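PDB 4M16: bartonella effector protein (Bep) substrate of VirB T4SS from Bartonella sp. AR 15-3, which probably transfers AMP from ATP onto tyrosine or threonine residues of target proteins, the crystallised fragment being its N-terminal Fic domain. Local coordinates for residues A[64-69]-A[160-165]; A[115-120]-A[150-155]; A[178-183]-A[209-214]. All coordinates share one frame; numbering follows the deposited sequence.

Interaction 1 of 3, residues A[64-69]-A[160-165]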
loop_
_atom_site.group_PDB
_atom_site.type_symbol
_atom_site.label_atom_id
_atom_site.label_comp_id
_atom_site.label_asym_id
_atom_site.label_seq_id
_atom_site.Cartn_x
_atom_site.Cartn_y
_atom_site.Cartn_z
ATOM N N TYR A 64 -11.527 -0.432 1.963
ATOM C CA TYR A 64 -12.071 -0.977 3.182
ATOM C C TYR A 64 -10.931 -1.189 4.201
ATOM O O TYR A 64 -11.044 -0.789 5.352
ATOM C CB TYR A 64 -12.821 -2.308 2.905
ATOM C CG TYR A 64 -13.038 -3.129 4.130
ATOM C CD1 TYR A 64 -14.157 -2.918 4.950
ATOM C CD2 TYR A 64 -12.174 -4.166 4.454
ATOM C CE1 TYR A 64 -14.387 -3.702 6.069
ATOM C CE2 TYR A 64 -12.387 -4.953 5.581
ATOM C CZ TYR A 64 -13.489 -4.723 6.384
ATOM O OH TYR A 64 -13.700 -5.481 7.509
ATOM N N LEU A 65 -9.869 -1.872 3.764
ATOM C CA LEU A 65 -8.713 -2.122 4.622
ATOM C C LEU A 65 -8.030 -0.821 5.111
ATOM O O LEU A 65 -7.641 -0.730 6.265
ATOM C CB LEU A 65 -7.684 -3.031 3.926
ATOM C CG LEU A 65 -7.999 -4.492 3.695
ATOM C CD1 LEU A 65 -6.921 -5.164 2.830
ATOM C CD2 LEU A 65 -8.196 -5.223 4.991
ATOM N N HIS A 66 -7.875 0.159 4.229
ATOM C CA HIS A 66 -7.274 1.423 4.634
ATOM C C HIS A 66 -8.109 2.129 5.702
ATOM O O HIS A 66 -7.553 2.673 6.660
ATOM C CB HIS A 66 -7.098 2.324 3.404
ATOM C CG HIS A 66 -6.250 3.510 3.657
ATOM N ND1 HIS A 66 -6.767 4.715 4.052
ATOM C CD2 HIS A 66 -4.915 3.687 3.558
ATOM C CE1 HIS A 66 -5.792 5.591 4.158
ATOM N NE2 HIS A 66 -4.663 4.989 3.878
ATOM N N LYS A 67 -9.440 2.116 5.520
ATOM C CA LYS A 67 -10.393 2.654 6.511
ATOM C C LYS A 67 -10.245 1.919 7.852
ATOM O O LYS A 67 -10.214 2.550 8.925
ATOM C CB LYS A 67 -11.835 2.587 5.974
ATOM C CG LYS A 67 -12.959 2.798 6.982
ATOM C CD LYS A 67 -13.143 4.232 7.359
ATOM C CE LYS A 67 -14.368 4.429 8.261
ATOM N NZ LYS A 67 -15.643 4.475 7.505
ATOM N N ARG A 68 -10.154 0.593 7.824
ATOM C CA ARG A 68 -9.902 -0.155 9.062
ATOM C C ARG A 68 -8.608 0.230 9.775
ATOM O O ARG A 68 -8.585 0.426 11.013
ATOM C CB ARG A 68 -9.868 -1.678 8.792
ATOM C CG ARG A 68 -11.223 -2.306 8.436
ATOM C CD ARG A 68 -12.193 -2.336 9.620
ATOM N NE ARG A 68 -11.622 -3.095 10.735
ATOM C CZ ARG A 68 -11.572 -4.421 10.826
ATOM N NH1 ARG A 68 -12.098 -5.192 9.886
ATOM N NH2 ARG A 68 -10.971 -4.977 11.868
ATOM N N LEU A 69 -7.545 0.301 8.980
ATOM C CA LEU A 69 -6.195 0.532 9.490
ATOM C C LEU A 69 -6.008 1.939 10.058
ATOM O O LEU A 69 -5.301 2.088 11.018
ATOM C CB LEU A 69 -5.126 0.305 8.419
ATOM C CG LEU A 69 -4.850 -1.159 8.061
ATOM C CD1 LEU A 69 -4.083 -1.362 6.725
ATOM C CD2 LEU A 69 -4.152 -1.838 9.191
ATOM N N GLU A 160 1.766 1.733 1.896
ATOM C CA GLU A 160 2.561 0.544 2.035
ATOM C C GLU A 160 1.898 -0.431 3.027
ATOM O O GLU A 160 1.825 -1.601 2.783
ATOM C CB GLU A 160 3.978 0.936 2.482
ATOM C CG GLU A 160 4.746 1.772 1.442
ATOM C CD GLU A 160 4.558 3.313 1.531
ATOM O OE1 GLU A 160 4.092 3.781 2.567
ATOM O OE2 GLU A 160 4.964 4.090 0.578
ATOM N N ALA A 161 1.422 0.087 4.158
ATOM C CA ALA A 161 0.853 -0.765 5.181
ATOM C C ALA A 161 -0.372 -1.491 4.639
ATOM O O ALA A 161 -0.551 -2.683 4.842
ATOM C CB ALA A 161 0.465 0.073 6.415
ATOM N N VAL A 162 -1.231 -0.769 3.941
ATOM C CA VAL A 162 -2.418 -1.407 3.367
ATOM C C VAL A 162 -2.130 -2.429 2.230
ATOM O O VAL A 162 -2.659 -3.536 2.239
ATOM C CB VAL A 162 -3.472 -0.354 3.005
ATOM C CG1 VAL A 162 -3.128 0.334 1.745
ATOM C CG2 VAL A 162 -4.867 -1.016 3.004
ATOM N N GLN A 163 -1.227 -2.104 1.337
ATOM C CA GLN A 163 -0.853 -3.019 0.274
ATOM C C GLN A 163 -0.229 -4.295 0.794
ATOM O O GLN A 163 -0.535 -5.345 0.249
ATOM C CB GLN A 163 -0.046 -2.351 -0.815
ATOM C CG GLN A 163 1.428 -1.999 -0.527
ATOM C CD GLN A 163 2.059 -1.091 -1.618
ATOM O OE1 GLN A 163 1.405 -0.730 -2.603
ATOM N NE2 GLN A 163 3.357 -0.721 -1.435
ATOM N N HIS A 164 0.547 -4.240 1.887
ATOM C CA HIS A 164 1.076 -5.431 2.509
ATOM C C HIS A 164 -0.037 -6.376 2.976
ATOM O O HIS A 164 -0.001 -7.559 2.666
ATOM C CB HIS A 164 2.032 -5.144 3.659
ATOM C CG HIS A 164 3.234 -4.393 3.237
ATOM N ND1 HIS A 164 3.985 -3.639 4.106
ATOM C CD2 HIS A 164 3.760 -4.190 2.009
ATOM C CE1 HIS A 164 4.955 -3.049 3.440
ATOM N NE2 HIS A 164 4.839 -3.363 2.170
ATOM N N ILE A 165 -0.979 -5.891 3.770
ATOM C CA ILE A 165 -2.028 -6.782 4.288
ATOM C C ILE A 165 -2.923 -7.277 3.141
ATOM O O ILE A 165 -3.361 -8.410 3.137
ATOM C CB ILE A 165 -2.841 -6.136 5.458
ATOM C CG1 ILE A 165 -3.871 -7.097 6.017
ATOM C CG2 ILE A 165 -3.504 -4.824 5.066
ATOM C CD1 ILE A 165 -3.225 -8.293 6.694
#
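Both nitrogens of the His66 imidazole are engaged, ND1 with the backbone N of Gly78 and NE2 with the backbone O of Ala157, while Val162 CG1 stands at the ring edge, near its plane. This pairing is consistent with a neutral ring carrying its proton on NE2. The NE2 bond ties helix 59-70 to the loop of the HPF signature of the Fic fold, from which helix 159-174 emerges; the ND1 bond reaches Gly78. The ring also stacks on Phe155 of the signature loop. The two helices cross steeply, their segment axes 9.5 Å apart at closest and their directions 121° from one another, and the contact between them is made mainly by aliphatic side chains. Val162 is the central wedge. Its CG2 lies anti to the backbone N, CG1 taking the position between N and the carbonyl carbon (chi1 78°), which sets CG2 over the turn that holds Leu65 and His66. There CG2 comes to 3.6 Å from Leu65 CB and 3.5 Å from His66 N. Leu69 reaches over the other helix with one methyl, CD1 lying 3.7 Å from Val162 CA. One turn after Val162, Ile165 closes this side together with Ile45 of helix 30-48, which touches Leu69 as well. Ile165 meets both leucines through its CG2 branch, 3.9 Å from Leu69 CD1 and 4.1 Å from Leu65 CD1.

Interaction 2 of 3, residues A[115-120]-A[150-155]; sequences ENLKEF and NYIHPF
The Asn116 amide and the Tyr151 ring meet at a slant, their planes 49° apart, with the amide approaching the ring near CE2. This pair forms the margin of the contact, and the phenol comes from the last turn of helix 135-152, which leads into the HPF signature of the Fic family. At the centre is Ile152. Its chain runs out extended (chi2 176°) and plants CD1 on the backbone turn of helix 110-126, 3.6 Å from Asn116 CB and 3.7 Å from Asn116 O. The same methyl lies 4.1 Å from Leu117 CD2. Leu117 uses its second branch on the loop, where CD1 approaches Pro154 CB at 4.1 Å and the two side chains cross at about a right angle. Between these two anchors, Ile152 and Pro154, the chain leaves the helix at His153 with a positive phi of 47°, and the imidazole makes its bonds elsewhere. ND1 donates to Asn150 O over 2.8 Å, on a carbonyl lone pair, and NE2 binds Glu160 OE2; the ring stacks on Phe107. Helix 110-126 thus backs the end of helix 135-152 and the start of the signature loop, the loop residues Thr80 and Arg81 adjoin Pro154, Ala108 bonds through its backbone to Tyr151, and helix 159-174 packs against the loop with Asn159 and Val162.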
loop_
_atom_site.group_PDB
_atom_site.type_symbol
_atom_site.label_atom_id
_atom_site.label_comp_id
_atom_site.label_asym_id
_atom_site.label_seq_id
_atom_site.Cartn_x
_atom_site.Cartn_y
_atom_site.Cartn_z
ATOM N N GLU A 115 -8.691 5.403 -13.142
ATOM C CA GLU A 115 -8.450 4.522 -14.268
ATOM C C GLU A 115 -7.484 3.355 -13.907
ATOM O O GLU A 115 -7.679 2.188 -14.327
ATOM C CB GLU A 115 -7.868 5.388 -15.385
ATOM C CG GLU A 115 -7.226 4.627 -16.502
ATOM C CD GLU A 115 -7.028 5.482 -17.755
ATOM O OE1 GLU A 115 -6.495 6.622 -17.645
ATOM O OE2 GLU A 115 -7.405 4.977 -18.844
ATOM N N ASN A 116 -6.421 3.690 -13.198
ATOM C CA ASN A 116 -5.411 2.724 -12.829
ATOM C C ASN A 116 -5.946 1.685 -11.846
ATOM O O ASN A 116 -5.660 0.482 -11.969
ATOM C CB ASN A 116 -4.143 3.404 -12.287
ATOM C CG ASN A 116 -3.335 4.174 -13.356
ATOM O OD1 ASN A 116 -3.483 3.990 -14.587
ATOM N ND2 ASN A 116 -2.460 5.008 -12.895
ATOM N N LEU A 117 -6.724 2.120 -10.868
ATOM C CA LEU A 117 -7.384 1.175 -9.950
ATOM C C LEU A 117 -8.373 0.258 -10.665
ATOM O O LEU A 117 -8.495 -0.972 -10.348
ATOM C CB LEU A 117 -8.070 1.922 -8.802
ATOM C CG LEU A 117 -7.142 2.597 -7.771
ATOM C CD1 LEU A 117 -7.912 3.444 -6.740
ATOM C CD2 LEU A 117 -6.281 1.573 -7.046
ATOM N N LYS A 118 -9.108 0.828 -11.625
ATOM C CA LYS A 118 -9.950 0.000 -12.497
ATOM C C LYS A 118 -9.127 -1.072 -13.206
ATOM O O LYS A 118 -9.541 -2.230 -13.297
ATOM C CB LYS A 118 -10.699 0.828 -13.574
ATOM N N GLU A 119 -7.980 -0.674 -13.736
ATOM C CA GLU A 119 -7.093 -1.630 -14.473
ATOM C C GLU A 119 -6.573 -2.738 -13.518
ATOM O O GLU A 119 -6.601 -3.916 -13.834
ATOM C CB GLU A 119 -5.924 -0.899 -15.141
ATOM C CG GLU A 119 -6.326 -0.002 -16.301
ATOM C CD GLU A 119 -5.243 0.961 -16.779
ATOM O OE1 GLU A 119 -4.484 1.532 -15.980
ATOM O OE2 GLU A 119 -5.201 1.223 -18.004
ATOM N N PHE A 120 -6.142 -2.337 -12.332
ATOM C CA PHE A 120 -5.775 -3.271 -11.260
ATOM C C PHE A 120 -6.925 -4.267 -11.019
ATOM O O PHE A 120 -6.693 -5.523 -10.986
ATOM C CB PHE A 120 -5.396 -2.456 -10.010
ATOM C CG PHE A 120 -5.046 -3.250 -8.782
ATOM C CD1 PHE A 120 -3.732 -3.691 -8.535
ATOM C CD2 PHE A 120 -5.982 -3.418 -7.796
ATOM C CE1 PHE A 120 -3.437 -4.385 -7.359
ATOM C CE2 PHE A 120 -5.721 -4.114 -6.641
ATOM C CZ PHE A 120 -4.442 -4.605 -6.422
ATOM N N ASN A 150 1.873 -0.379 -5.958
ATOM C CA ASN A 150 2.883 0.473 -5.336
ATOM C C ASN A 150 3.002 1.789 -6.146
ATOM O O ASN A 150 3.038 2.866 -5.578
ATOM C CB ASN A 150 4.237 -0.225 -5.220
ATOM C CG ASN A 150 5.263 0.631 -4.516
ATOM O OD1 ASN A 150 5.095 0.965 -3.316
ATOM N ND2 ASN A 150 6.298 1.035 -5.242
ATOM N N TYR A 151 3.110 1.671 -7.459
ATOM C CA TYR A 151 3.205 2.865 -8.321
ATOM C C TYR A 151 1.997 3.769 -8.210
ATOM O O TYR A 151 2.142 5.003 -8.146
ATOM C CB TYR A 151 3.363 2.459 -9.782
ATOM C CG TYR A 151 3.012 3.540 -10.763
ATOM C CD1 TYR A 151 3.865 4.593 -11.022
ATOM C CD2 TYR A 151 1.777 3.506 -11.437
ATOM C CE1 TYR A 151 3.474 5.609 -11.916
ATOM C CE2 TYR A 151 1.408 4.492 -12.327
ATOM C CZ TYR A 151 2.243 5.529 -12.574
ATOM O OH TYR A 151 1.817 6.508 -13.484
ATOM N N ILE A 152 0.805 3.168 -8.107
ATOM C CA ILE A 152 -0.428 3.943 -7.984
ATOM C C ILE A 152 -0.476 4.813 -6.706
ATOM O O ILE A 152 -0.743 6.026 -6.810
ATOM C CB ILE A 152 -1.727 3.080 -8.053
ATOM C CG1 ILE A 152 -1.831 2.379 -9.388
ATOM C CG2 ILE A 152 -2.926 4.017 -7.933
ATOM C CD1 ILE A 152 -3.023 1.426 -9.517
ATOM N N HIS A 153 -0.157 4.207 -5.548
ATOM C CA HIS A 153 -0.088 4.888 -4.273
ATOM C C HIS A 153 -1.338 5.739 -4.116
ATOM O O HIS A 153 -1.251 6.959 -3.995
ATOM C CB HIS A 153 1.181 5.750 -4.134
ATOM C CG HIS A 153 2.114 5.283 -3.053
ATOM N ND1 HIS A 153 2.622 4.000 -3.025
ATOM C CD2 HIS A 153 2.642 5.923 -1.994
ATOM C CE1 HIS A 153 3.443 3.882 -2.001
ATOM N NE2 HIS A 153 3.436 5.029 -1.339
ATOM N N PRO A 154 -2.511 5.090 -4.125
ATOM C CA PRO A 154 -3.760 5.792 -4.226
ATOM C C PRO A 154 -4.220 6.606 -2.991
ATOM O O PRO A 154 -5.159 7.350 -3.134
ATOM C CB PRO A 154 -4.768 4.665 -4.476
ATOM C CG PRO A 154 -4.188 3.469 -3.805
ATOM C CD PRO A 154 -2.709 3.626 -4.066
ATOM N N PHE A 155 -3.649 6.382 -1.813
ATOM C CA PHE A 155 -4.005 7.142 -0.578
ATOM C C PHE A 155 -3.038 8.281 -0.243
ATOM O O PHE A 155 -1.873 8.247 -0.641
ATOM C CB PHE A 155 -4.116 6.167 0.623
ATOM C CG PHE A 155 -5.017 5.010 0.361
ATOM C CD1 PHE A 155 -6.385 5.161 0.367
ATOM C CD2 PHE A 155 -4.489 3.746 0.051
ATOM C CE1 PHE A 155 -7.225 4.074 0.046
ATOM C CE2 PHE A 155 -5.309 2.689 -0.271
ATOM C CZ PHE A 155 -6.691 2.827 -0.224
#

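Interaction 3 of 3, residues A[178-183]-A[209-214]; sequences LDFSVV and SLFEDI
Ile214 presses its CD1 methyl onto one face of the Phe180 ring, a CH-pi contact with the carbon 3.6 Å from the ring centroid and 18° off the normal. This is the dense end of the contact, where a loop carrying a short 3-10 turn packs on residues 210-214 of helix 200-214. Ile214 CG1 sits between the backbone N and the carbonyl carbon (chi1 69°), which carries CD1 over the ring face, offset toward its rim. Beside it Phe180 turns its edge to the face of Phe211 in an offset edge-to-face pair, planes at 87° and centroids 5.9 Å apart. Leu178 fills the flank of this group, its CD1 3.7 Å from Phe211 CE2 and its CD2 4.1 Å from Ile214 CG1. A backbone bond fastens the loop to the helix: Asp179 N donates to Ile214 O over 2.9 Å.

The outward side is looser. Val183 still packs well, CG2 lying 3.7 Å from Leu210 CD1, but the exposed Val182 offers little more than CG1, 3.7 Å from Asp213 O, and the Asp213 carboxylate turns to a salt bridge with Arg187. The Asp179 carboxylate heads away from the helix. Its OD1 accepts from both Ser181 OG, at 2.7 Å, and Ser181 N, approached from one face of the carboxylate; the second bond closes an Asx turn at the start of the 3-10 segment.

The buried aromatic end lies against helix 135-152, where Phe146 meets both rings, and against helix 159-174, where His164 stacks on Phe180, Phe167 touches Leu178 and Glu168 takes the Phe180 N-H; helix 185-197 covers Val183 and Leu210 through Ile188, Arg187 and Ala191.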
loop_
_atom_site.group_PDB
_atom_site.type_symbol
_atom_site.label_atom_id
_atom_site.label_comp_id
_atom_site.label_asym_id
_atom_site.label_seq_id
_atom_site.Cartn_x
_atom_site.Cartn_y
_atom_site.Cartn_z
ATOM N N LEU A 178 2.254 -15.088 1.811
ATOM C CA LEU A 178 3.181 -13.980 1.815
ATOM C C LEU A 178 3.252 -13.438 3.241
ATOM O O LEU A 178 2.224 -13.333 3.910
ATOM C CB LEU A 178 2.712 -12.878 0.882
ATOM C CG LEU A 178 2.630 -13.138 -0.613
ATOM C CD1 LEU A 178 1.991 -11.980 -1.352
ATOM C CD2 LEU A 178 3.972 -13.503 -1.202
ATOM N N ASP A 179 4.448 -13.087 3.688
ATOM C CA ASP A 179 4.637 -12.481 4.992
ATOM C C ASP A 179 5.697 -11.394 4.955
ATOM O O ASP A 179 6.875 -11.648 5.081
ATOM C CB ASP A 179 4.992 -13.533 5.993
ATOM C CG ASP A 179 5.163 -12.992 7.383
ATOM O OD1 ASP A 179 4.991 -11.768 7.642
ATOM O OD2 ASP A 179 5.471 -13.834 8.223
ATOM N N PHE A 180 5.238 -10.161 4.843
ATOM C CA PHE A 180 6.145 -9.045 4.716
ATOM C C PHE A 180 7.027 -8.843 5.965
ATOM O O PHE A 180 8.129 -8.312 5.824
ATOM C CB PHE A 180 5.390 -7.778 4.353
ATOM C CG PHE A 180 4.870 -7.773 2.919
ATOM C CD1 PHE A 180 5.694 -7.332 1.899
ATOM C CD2 PHE A 180 3.637 -8.293 2.593
ATOM C CE1 PHE A 180 5.291 -7.347 0.565
ATOM C CE2 PHE A 180 3.223 -8.315 1.264
ATOM C CZ PHE A 180 4.059 -7.838 0.246
ATOM N N SER A 181 6.588 -9.323 7.135
ATOM C CA SER A 181 7.367 -9.197 8.386
ATOM C C SER A 181 8.654 -10.037 8.432
ATOM O O SER A 181 9.452 -9.885 9.348
ATOM C CB SER A 181 6.498 -9.540 9.598
ATOM O OG SER A 181 6.392 -10.947 9.764
ATOM N N VAL A 182 8.841 -10.936 7.467
ATOM C CA VAL A 182 10.046 -11.769 7.331
ATOM C C VAL A 182 11.312 -10.961 7.004
ATOM O O VAL A 182 12.405 -11.414 7.267
ATOM C CB VAL A 182 9.837 -12.844 6.222
ATOM C CG1 VAL A 182 11.146 -13.538 5.836
ATOM C CG2 VAL A 182 8.828 -13.875 6.685
ATOM N N VAL A 183 11.161 -9.790 6.382
ATOM C CA VAL A 183 12.315 -8.963 5.982
ATOM C C VAL A 183 12.196 -7.599 6.589
ATOM O O VAL A 183 11.152 -7.282 7.139
ATOM C CB VAL A 183 12.391 -8.811 4.444
ATOM C CG1 VAL A 183 12.722 -10.157 3.792
ATOM C CG2 VAL A 183 11.093 -8.243 3.908
ATOM N N SER A 209 12.890 -10.736 -6.152
ATOM C CA SER A 209 13.744 -11.218 -5.034
ATOM C C SER A 209 13.017 -11.060 -3.726
ATOM O O SER A 209 13.007 -11.979 -2.902
ATOM C CB SER A 209 15.065 -10.454 -4.895
ATOM O OG SER A 209 15.544 -10.107 -6.165
ATOM N N LEU A 210 12.364 -9.916 -3.565
ATOM C CA LEU A 210 11.557 -9.683 -2.338
ATOM C C LEU A 210 10.470 -10.720 -2.208
ATOM O O LEU A 210 10.283 -11.305 -1.151
ATOM C CB LEU A 210 10.954 -8.294 -2.305
ATOM C CG LEU A 210 9.989 -8.033 -1.112
ATOM C CD1 LEU A 210 10.784 -7.982 0.194
ATOM C CD2 LEU A 210 9.163 -6.764 -1.256
ATOM N N PHE A 211 9.733 -10.943 -3.294
ATOM C CA PHE A 211 8.631 -11.905 -3.262
ATOM C C PHE A 211 9.088 -13.347 -2.990
ATOM O O PHE A 211 8.399 -14.108 -2.278
ATOM C CB PHE A 211 7.700 -11.742 -4.478
ATOM C CG PHE A 211 6.632 -10.711 -4.224
ATOM C CD1 PHE A 211 6.933 -9.374 -4.209
ATOM C CD2 PHE A 211 5.374 -11.094 -3.840
ATOM C CE1 PHE A 211 5.978 -8.426 -3.878
ATOM C CE2 PHE A 211 4.414 -10.156 -3.524
ATOM C CZ PHE A 211 4.697 -8.814 -3.563
ATOM N N GLU A 212 10.233 -13.717 -3.520
ATOM C CA GLU A 212 10.786 -15.046 -3.241
ATOM C C GLU A 212 11.115 -15.203 -1.720
ATOM O O GLU A 212 10.790 -16.200 -1.102
ATOM C CB GLU A 212 11.980 -15.314 -4.141
ATOM C CG GLU A 212 11.493 -15.586 -5.568
ATOM C CD GLU A 212 12.584 -15.736 -6.609
ATOM O OE1 GLU A 212 13.768 -15.507 -6.276
ATOM O OE2 GLU A 212 12.248 -16.064 -7.788
ATOM N N ASP A 213 11.678 -14.167 -1.143
ATOM C CA ASP A 213 12.086 -14.156 0.255
ATOM C C ASP A 213 10.907 -14.241 1.245
ATOM O O ASP A 213 11.067 -14.789 2.350
ATOM C CB ASP A 213 12.823 -12.844 0.532
ATOM C CG ASP A 213 14.251 -12.837 -0.028
ATOM O OD1 ASP A 213 14.712 -13.883 -0.458
ATOM O OD2 ASP A 213 14.913 -11.757 -0.018
ATOM N N ILE A 214 9.751 -13.665 0.879
ATOM C CA ILE A 214 8.642 -13.551 1.831
ATOM C C ILE A 214 7.565 -14.627 1.617
ATOM O O ILE A 214 6.520 -14.623 2.303
ATOM C CB ILE A 214 7.996 -12.125 1.839
ATOM C CG1 ILE A 214 7.240 -11.858 0.540
ATOM C CG2 ILE A 214 9.036 -11.064 2.200
ATOM C CD1 ILE A 214 6.504 -10.549 0.499
#

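Interactions 1 and 2 are buried, whereas interaction 3, farther from the chain centre, is only partly buried. Helix 159-174 links them: it supplies one side of interaction 1, bonds to the 150-155 segment of interaction 2 through Glu160 and Gln163, and touches interaction 3 where His164 meets Phe180. Interactions 2 and 3 do not touch, their nearest atoms being about 8 Å apart. Aliphatic branches carry the first two contacts, with His66, Glu160 and His153 making polar bonds in or to the signature loop. Aromatic rings, a direct backbone bond and a self-contained Asx turn mark interaction 3, which joins loop 178-183 to helix 200-214.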